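Long-range contact in malate oxidoreductase (PDB 1VL6), which probably catalyses the oxidative decarboxylation of malate to pyruvate and carbon dioxide with NAD as cofactor, as malic enzymes do: residues 318-330 and 362-374. Numbering follows the deposited sequence.
Sequences SDHPNQVNNLLAF and PEPERIIPEAFDM
Asn322 ND2 donates to two backbone carbonyls, Pro364 O at 2.8 Å, nearly in the amide plane, and Val313 O on strand 312-315. At the other end of the amide, Asn322 OD1 accepts from Ile367 N at 2.8 Å. That donor is tilted 31° from the carbonyl plane. Both amide hydrogens are thus used and the flat group is fixed against turning. With chi1 at -65°, CG lies beside the backbone N of Asn322, and the amide is brought up to the beta turn Glu363-Arg366. Water 1 adds a bridge, taking the N-H of Asn322 and donating to Glu365 O. With an alanine in place of Asn322, Ile367 N, Pro364 O and Val313 O would probably lose their side-chain partner and a gap would open beside the turn. Both segments belong to the NAD-binding domain, whose fold is of the Rossmann type: 318-330 follows strand 312-315, an outermost strand of its sheet within the chain, and 362-374 leads into helix 374-386. Farther along, the contact turns apolar. CD1 of Ile368 approaches Leu328 CD1 at 3.9 Å, the two side chains crossing obliquely, and Val324 CG2 adds a looser touch on the same Ile368 methyl. The other branch of Leu328, CD2, rests on the backbone of Ala371, 3.6 Å from its CA. Water 2 donates to both Gln323 O and Pro369 O. Leu327 CD2 meets Ala371 CB at 3.6 Å, and the Leu327 side chain also packs on Phe106 of helix 89-107 and on Leu40 of a neighbouring subunit.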
ATOM      1  N   SER A 318     -17.020 -12.560  20.872  1.00 65.78           N
ATOM      2  CA  SER A 318     -17.774 -12.367  19.623  1.00 65.38           C
ATOM      3  C   SER A 318     -18.745 -13.528  19.353  1.00 65.42           C
ATOM      4  O   SER A 318     -19.643 -13.453  18.544  1.00 66.09           O
ATOM      5  CB  SER A 318     -16.807 -12.200  18.440  1.00 66.96           C
ATOM      6  OG  SER A 318     -15.831 -13.246  18.331  1.00 61.47           O
ATOM      7  N   ASP A 319     -18.481 -14.626  20.002  1.00 65.54           N
ATOM      8  CA  ASP A 319     -19.335 -15.776  20.147  1.00 65.21           C
ATOM      9  C   ASP A 319     -20.798 -15.496  20.595  1.00 66.53           C
ATOM     10  O   ASP A 319     -21.651 -16.378  20.490  1.00 68.06           O
ATOM     11  CB  ASP A 319     -18.683 -16.546  21.339  1.00 69.45           C
ATOM     12  CG  ASP A 319     -18.422 -17.937  21.030  1.00 67.32           C
ATOM     13  OD1 ASP A 319     -18.030 -18.190  19.903  1.00 93.00           O
ATOM     14  OD2 ASP A 319     -18.592 -18.872  21.827  1.00 92.59           O
ATOM     15  N   HIS A 320     -21.065 -14.356  21.227  1.00 63.44           N
ATOM     16  CA  HIS A 320     -22.377 -14.130  21.829  1.00 64.24           C
ATOM     17  C   HIS A 320     -22.850 -12.725  21.551  1.00 63.37           C
ATOM     18  O   HIS A 320     -22.060 -11.840  21.219  1.00 63.58           O
ATOM     19  CB  HIS A 320     -22.308 -14.288  23.361  1.00 67.60           C
ATOM     20  CG  HIS A 320     -21.778 -15.617  23.816  1.00 72.37           C
ATOM     21  ND1 HIS A 320     -22.532 -16.768  23.791  1.00 79.32           N
ATOM     22  CD2 HIS A 320     -20.578 -15.969  24.327  1.00 72.38           C
ATOM     23  CE1 HIS A 320     -21.810 -17.780  24.231  1.00 74.69           C
ATOM     24  NE2 HIS A 320     -20.628 -17.317  24.587  1.00 72.19           N
ATOM     25  N   PRO A 321     -24.135 -12.476  21.692  1.00 63.68           N
ATOM     26  CA  PRO A 321     -24.622 -11.117  21.583  1.00 63.12           C
ATOM     27  C   PRO A 321     -24.001 -10.237  22.648  1.00 63.30           C
ATOM     28  O   PRO A 321     -23.427 -10.751  23.622  1.00 63.95           O
ATOM     29  CB  PRO A 321     -26.126 -11.257  21.837  1.00 64.71           C
ATOM     30  CG  PRO A 321     -26.432 -12.668  21.597  1.00 63.66           C
ATOM     31  CD  PRO A 321     -25.218 -13.439  21.911  1.00 63.35           C
ATOM     32  N   ASN A 322     -24.133  -8.927  22.455  1.00 60.05           N
ATOM     33  CA  ASN A 322     -23.763  -7.955  23.463  1.00 60.85           C
ATOM     34  C   ASN A 322     -22.299  -8.102  23.860  1.00 62.41           C
ATOM     35  O   ASN A 322     -21.937  -8.223  25.039  1.00 65.75           O
ATOM     36  CB  ASN A 322     -24.686  -8.070  24.691  1.00 61.48           C
ATOM     37  CG  ASN A 322     -26.135  -7.721  24.386  1.00 61.00           C
ATOM     38  OD1 ASN A 322     -26.414  -6.835  23.575  1.00 61.87           O
ATOM     39  ND2 ASN A 322     -27.072  -8.371  25.105  1.00 48.08           N
ATOM     40  N   GLN A 323     -21.457  -8.096  22.854  1.00 62.20           N
ATOM     41  CA  GLN A 323     -20.041  -8.107  23.096  1.00 64.05           C
ATOM     42  C   GLN A 323     -19.544  -6.719  23.541  1.00 64.86           C
ATOM     43  O   GLN A 323     -19.493  -5.780  22.760  1.00 66.14           O
ATOM     44  CB  GLN A 323     -19.285  -8.546  21.858  1.00 62.83           C
ATOM     45  CG  GLN A 323     -17.813  -8.416  22.084  1.00 70.18           C
ATOM     46  CD  GLN A 323     -16.967  -8.917  20.946  1.00 69.11           C
ATOM     47  OE1 GLN A 323     -17.418  -9.004  19.804  1.00 62.42           O
ATOM     48  NE2 GLN A 323     -15.718  -9.247  21.262  1.00 54.15           N
ATOM     49  N   VAL A 324     -19.161  -6.605  24.798  1.00 66.14           N
ATOM     50  CA  VAL A 324     -18.522  -5.397  25.306  1.00 66.64           C
ATOM     51  C   VAL A 324     -17.045  -5.453  24.938  1.00 66.23           C
ATOM     52  O   VAL A 324     -16.301  -6.190  25.510  1.00 69.17           O
ATOM     53  CB  VAL A 324     -18.681  -5.376  26.816  1.00 67.77           C
ATOM     54  CG1 VAL A 324     -17.997  -4.146  27.459  1.00 72.43           C
ATOM     55  CG2 VAL A 324     -20.178  -5.401  27.109  1.00 75.38           C
ATOM     56  N   ASN A 325     -16.636  -4.752  23.913  1.00 67.99           N
ATOM     57  CA  ASN A 325     -15.244  -4.832  23.518  1.00 68.82           C
ATOM     58  C   ASN A 325     -14.596  -3.495  23.145  1.00 66.79           C
ATOM     59  O   ASN A 325     -15.216  -2.634  22.556  1.00 65.01           O
ATOM     60  CB  ASN A 325     -14.985  -5.887  22.458  1.00 76.69           C
ATOM     61  CG  ASN A 325     -15.176  -5.381  21.122  1.00 73.44           C
ATOM     62  OD1 ASN A 325     -16.201  -4.809  20.878  1.00 87.51           O
ATOM     63  ND2 ASN A 325     -14.195  -5.558  20.234  1.00 66.64           N
ATOM     64  N   ASN A 326     -13.377  -3.351  23.652  1.00 66.69           N
ATOM     65  CA  ASN A 326     -12.525  -2.172  23.560  1.00 66.92           C
ATOM     66  C   ASN A 326     -12.463  -1.572  22.185  1.00 64.86           C
ATOM     67  O   ASN A 326     -12.294  -0.372  22.061  1.00 65.57           O
ATOM     68  CB  ASN A 326     -11.103  -2.606  23.972  1.00 67.39           C
ATOM     69  CG  ASN A 326     -10.970  -2.729  25.467  1.00 73.60           C
ATOM     70  OD1 ASN A 326     -11.974  -2.746  26.177  1.00 87.48           O
ATOM     71  ND2 ASN A 326      -9.756  -2.730  25.959  1.00 75.98           N
ATOM     72  N   LEU A 327     -12.635  -2.418  21.172  1.00 62.59           N
ATOM     73  CA  LEU A 327     -12.542  -2.005  19.791  1.00 62.59           C
ATOM     74  C   LEU A 327     -13.545  -0.948  19.417  1.00 62.90           C
ATOM     75  O   LEU A 327     -13.316  -0.175  18.489  1.00 64.93           O
ATOM     76  CB  LEU A 327     -12.667  -3.199  18.848  1.00 61.28           C
ATOM     77  CG  LEU A 327     -12.531  -2.897  17.358  1.00 65.14           C
ATOM     78  CD1 LEU A 327     -11.235  -2.225  17.011  1.00 70.57           C
ATOM     79  CD2 LEU A 327     -12.697  -4.212  16.575  1.00 67.90           C
ATOM     80  N   LEU A 328     -14.668  -0.900  20.097  1.00 62.49           N
ATOM     81  CA  LEU A 328     -15.626   0.157  19.810  1.00 63.43           C
ATOM     82  C   LEU A 328     -15.111   1.512  20.222  1.00 63.47           C
ATOM     83  O   LEU A 328     -15.624   2.537  19.737  1.00 64.18           O
ATOM     84  CB  LEU A 328     -16.932  -0.088  20.546  1.00 67.37           C
ATOM     85  CG  LEU A 328     -17.723  -1.312  20.127  1.00 68.64           C
ATOM     86  CD1 LEU A 328     -18.755  -1.659  21.174  1.00 75.09           C
ATOM     87  CD2 LEU A 328     -18.384  -1.032  18.824  1.00 80.59           C
ATOM     88  N   ALA A 329     -14.110   1.540  21.111  1.00 63.18           N
ATOM     89  CA  ALA A 329     -13.681   2.809  21.748  1.00 63.37           C
ATOM     90  C   ALA A 329     -12.361   3.346  21.239  1.00 63.25           C
ATOM     91  O   ALA A 329     -12.266   4.526  20.890  1.00 63.38           O
ATOM     92  CB  ALA A 329     -13.599   2.632  23.236  1.00 66.29           C
ATOM     93  N   PHE A 330     -11.327   2.508  21.217  1.00 62.73           N
ATOM     94  CA  PHE A 330      -9.973   3.038  20.966  1.00 62.58           C
ATOM     95  C   PHE A 330      -9.747   3.704  19.593  1.00 62.20           C
ATOM     96  O   PHE A 330      -9.046   4.678  19.510  1.00 62.41           O
ATOM     97  CB  PHE A 330      -8.882   2.023  21.313  1.00 61.79           C
ATOM     98  CG  PHE A 330      -8.746   0.864  20.372  1.00 62.99           C
ATOM     99  CD1 PHE A 330      -8.180   1.025  19.101  1.00 67.84           C
ATOM    100  CD2 PHE A 330      -9.089  -0.419  20.793  1.00 63.62           C
ATOM    101  CE1 PHE A 330      -8.020  -0.067  18.251  1.00 69.17           C
ATOM    102  CE2 PHE A 330      -8.951  -1.513  19.945  1.00 63.75           C
ATOM    103  CZ  PHE A 330      -8.422  -1.346  18.679  1.00 70.46           C
ATOM    104  N   PRO A 362     -31.155   0.522  21.726  1.00 65.87           N
ATOM    105  CA  PRO A 362     -30.884  -0.616  22.568  1.00 65.69           C
ATOM    106  C   PRO A 362     -32.077  -1.542  22.675  1.00 65.02           C
ATOM    107  O   PRO A 362     -33.207  -1.095  22.730  1.00 66.34           O
ATOM    108  CB  PRO A 362     -30.436  -0.005  23.902  1.00 66.33           C
ATOM    109  CG  PRO A 362     -30.919   1.368  23.915  1.00 68.66           C
ATOM    110  CD  PRO A 362     -31.126   1.782  22.479  1.00 65.38           C
ATOM    111  N   GLU A 363     -31.780  -2.838  22.637  0.50 64.17           N
ATOM    112  CA  GLU A 363     -32.715  -3.912  22.917  0.50 62.57           C
ATOM    113  C   GLU A 363     -31.948  -4.917  23.781  0.50 61.45           C
ATOM    114  O   GLU A 363     -30.714  -4.909  23.792  0.50 59.82           O
ATOM    115  CB  GLU A 363     -33.197  -4.593  21.620  0.50 62.94           C
ATOM    116  CG  GLU A 363     -33.855  -3.684  20.570  0.50 62.23           C
ATOM    117  CD  GLU A 363     -35.161  -3.047  21.029  0.50 61.65           C
ATOM    118  OE1 GLU A 363     -35.570  -3.198  22.215  0.50 70.06           O
ATOM    119  OE2 GLU A 363     -35.791  -2.389  20.200  0.50 45.89           O
ATOM    120  N   PRO A 364     -32.655  -5.777  24.503  1.00 61.91           N
ATOM    121  CA  PRO A 364     -31.996  -6.774  25.335  1.00 62.81           C
ATOM    122  C   PRO A 364     -30.903  -7.616  24.637  1.00 63.25           C
ATOM    123  O   PRO A 364     -29.852  -7.902  25.229  1.00 62.35           O
ATOM    124  CB  PRO A 364     -33.155  -7.658  25.781  1.00 60.81           C
ATOM    125  CG  PRO A 364     -34.312  -6.731  25.797  1.00 57.03           C
ATOM    126  CD  PRO A 364     -34.124  -5.871  24.597  1.00 60.47           C
ATOM    127  N   GLU A 365     -31.143  -8.013  23.399  1.00 64.04           N
ATOM    128  CA  GLU A 365     -30.157  -8.819  22.662  1.00 64.20           C
ATOM    129  C   GLU A 365     -29.171  -7.959  21.899  1.00 65.21           C
ATOM    130  O   GLU A 365     -28.273  -8.475  21.238  1.00 65.55           O
ATOM    131  CB  GLU A 365     -30.845  -9.775  21.733  1.00 63.35           C
ATOM    132  CG  GLU A 365     -31.666 -10.818  22.498  1.00 79.34           C
ATOM    133  CD  GLU A 365     -30.834 -11.939  23.133  1.00 90.78           C
ATOM    134  OE1 GLU A 365     -30.419 -12.856  22.389  1.00 95.41           O
ATOM    135  OE2 GLU A 365     -30.602 -11.928  24.376  1.00101.95           O
ATOM    136  N   ARG A 366     -29.312  -6.637  22.013  1.00 65.56           N
ATOM    137  CA  ARG A 366     -28.365  -5.730  21.395  1.00 65.83           C
ATOM    138  C   ARG A 366     -28.339  -4.374  22.120  1.00 64.26           C
ATOM    139  O   ARG A 366     -29.013  -3.440  21.700  1.00 63.76           O
ATOM    140  CB  ARG A 366     -28.754  -5.579  19.941  1.00 66.90           C
ATOM    141  CG  ARG A 366     -27.865  -4.724  19.156  1.00 69.36           C
ATOM    142  CD  ARG A 366     -28.628  -3.880  18.109  1.00 91.58           C
ATOM    143  NE  ARG A 366     -27.697  -3.088  17.300  1.00 96.12           N
ATOM    144  CZ  ARG A 366     -26.732  -3.621  16.542  1.00 92.83           C
ATOM    145  NH1 ARG A 366     -26.567  -4.947  16.475  1.00 91.79           N
ATOM    146  NH2 ARG A 366     -25.901  -2.833  15.866  1.00 90.89           N
ATOM    147  N   ILE A 367     -27.550  -4.293  23.202  1.00 62.85           N
ATOM    148  CA  ILE A 367     -27.463  -3.073  24.059  1.00 62.52           C
ATOM    149  C   ILE A 367     -26.396  -2.076  23.632  1.00 63.90           C
ATOM    150  O   ILE A 367     -26.354  -0.950  24.127  1.00 65.13           O
ATOM    151  CB  ILE A 367     -27.223  -3.459  25.502  1.00 59.48           C
ATOM    152  CG1 ILE A 367     -25.798  -3.992  25.699  1.00 63.44           C
ATOM    153  CG2 ILE A 367     -28.243  -4.480  25.901  1.00 63.97           C
ATOM    154  CD1 ILE A 367     -25.491  -4.568  27.086  1.00 61.58           C
ATOM    155  N   ILE A 368     -25.534  -2.516  22.716  1.00 64.78           N
ATOM    156  CA  ILE A 368     -24.552  -1.674  22.060  1.00 65.91           C
ATOM    157  C   ILE A 368     -24.345  -2.147  20.651  1.00 65.48           C
ATOM    158  O   ILE A 368     -24.761  -3.253  20.326  1.00 67.38           O
ATOM    159  CB  ILE A 368     -23.229  -1.724  22.789  1.00 68.36           C
ATOM    160  CG1 ILE A 368     -22.825  -3.168  23.089  1.00 67.26           C
ATOM    161  CG2 ILE A 368     -23.295  -0.920  24.031  1.00 68.00           C
ATOM    162  CD1 ILE A 368     -21.431  -3.202  23.578  1.00 77.85           C
ATOM    163  N   PRO A 369     -23.717  -1.315  19.810  1.00 65.82           N
ATOM    164  CA  PRO A 369     -23.407  -1.707  18.426  1.00 64.07           C
ATOM    165  C   PRO A 369     -22.291  -2.727  18.389  1.00 63.76           C
ATOM    166  O   PRO A 369     -21.635  -2.953  19.418  1.00 62.79           O
ATOM    167  CB  PRO A 369     -22.919  -0.404  17.770  1.00 63.69           C
ATOM    168  CG  PRO A 369     -22.657   0.556  18.840  1.00 69.25           C
ATOM    169  CD  PRO A 369     -23.261   0.060  20.124  1.00 64.19           C
ATOM    170  N   GLU A 370     -22.086  -3.337  17.224  1.00 64.73           N
ATOM    171  CA  GLU A 370     -20.899  -4.155  16.984  1.00 65.84           C
ATOM    172  C   GLU A 370     -19.837  -3.262  16.354  1.00 66.60           C
ATOM    173  O   GLU A 370     -20.170  -2.222  15.757  1.00 69.45           O
ATOM    174  CB  GLU A 370     -21.152  -5.278  16.012  1.00 70.66           C
ATOM    175  CG  GLU A 370     -22.187  -6.274  16.449  1.00 78.97           C
ATOM    176  CD  GLU A 370     -23.015  -6.735  15.290  1.00 97.32           C
ATOM    177  OE1 GLU A 370     -22.401  -7.141  14.261  1.00114.78           O
ATOM    178  OE2 GLU A 370     -24.262  -6.659  15.412  1.00103.97           O
ATOM    179  N   ALA A 371     -18.590  -3.723  16.414  1.00 65.97           N
ATOM    180  CA  ALA A 371     -17.415  -2.974  16.004  1.00 65.18           C
ATOM    181  C   ALA A 371     -17.332  -2.745  14.549  1.00 66.46           C
ATOM    182  O   ALA A 371     -16.701  -1.782  14.122  1.00 68.94           O
ATOM    183  CB  ALA A 371     -16.204  -3.676  16.381  1.00 65.59           C
ATOM    184  N   PHE A 372     -17.901  -3.649  13.768  1.00 65.99           N
ATOM    185  CA  PHE A 372     -17.898  -3.490  12.308  1.00 67.03           C
ATOM    186  C   PHE A 372     -18.883  -2.457  11.820  1.00 68.31           C
ATOM    187  O   PHE A 372     -18.921  -2.123  10.630  1.00 69.74           O
ATOM    188  CB  PHE A 372     -18.169  -4.824  11.617  1.00 67.31           C
ATOM    189  CG  PHE A 372     -17.033  -5.768  11.750  1.00 73.07           C
ATOM    190  CD1 PHE A 372     -15.930  -5.651  10.932  1.00 76.22           C
ATOM    191  CD2 PHE A 372     -17.017  -6.708  12.752  1.00 83.27           C
ATOM    192  CE1 PHE A 372     -14.868  -6.495  11.068  1.00 75.14           C
ATOM    193  CE2 PHE A 372     -15.938  -7.557  12.906  1.00 84.82           C
ATOM    194  CZ  PHE A 372     -14.868  -7.446  12.067  1.00 82.50           C
ATOM    195  N   ASP A 373     -19.656  -1.901  12.743  1.00 69.23           N
ATOM    196  CA  ASP A 373     -20.499  -0.770  12.383  1.00 69.84           C
ATOM    197  C   ASP A 373     -19.721   0.547  12.389  1.00 67.58           C
ATOM    198  O   ASP A 373     -19.526   1.189  13.422  1.00 69.23           O
ATOM    199  CB  ASP A 373     -21.680  -0.659  13.319  1.00 73.69           C
ATOM    200  CG  ASP A 373     -22.707   0.246  12.779  1.00 85.37           C
ATOM    201  OD1 ASP A 373     -22.380   1.183  11.953  1.00 96.40           O
ATOM    202  OD2 ASP A 373     -23.889   0.055  13.101  1.00106.77           O
HETATM  203  N   MSE A 374     -19.292   0.943  11.211  1.00 65.53           N
HETATM  204  CA  MSE A 374     -18.363   2.041  11.041  1.00 64.77           C
HETATM  205  C   MSE A 374     -18.910   3.348  11.524  1.00 64.64           C
HETATM  206  O   MSE A 374     -18.141   4.230  11.838  1.00 66.24           O
HETATM  207  CB  MSE A 374     -18.002   2.109   9.554  1.00 66.86           C
HETATM  208  CG  MSE A 374     -17.364   0.766   9.011  1.00 68.82           C
HETATM  209 SE   MSE A 374     -15.946   0.017  10.251  1.00 88.76          SE
HETATM  210  CE  MSE A 374     -14.632   1.536  10.015  1.00 68.11           C
TER
HETATM  211  O   HOH W   1     -25.830  -7.979  20.282  1.00 50.19           O
HETATM  212  O   HOH W   2     -20.291  -4.823  20.549  1.00 45.69           O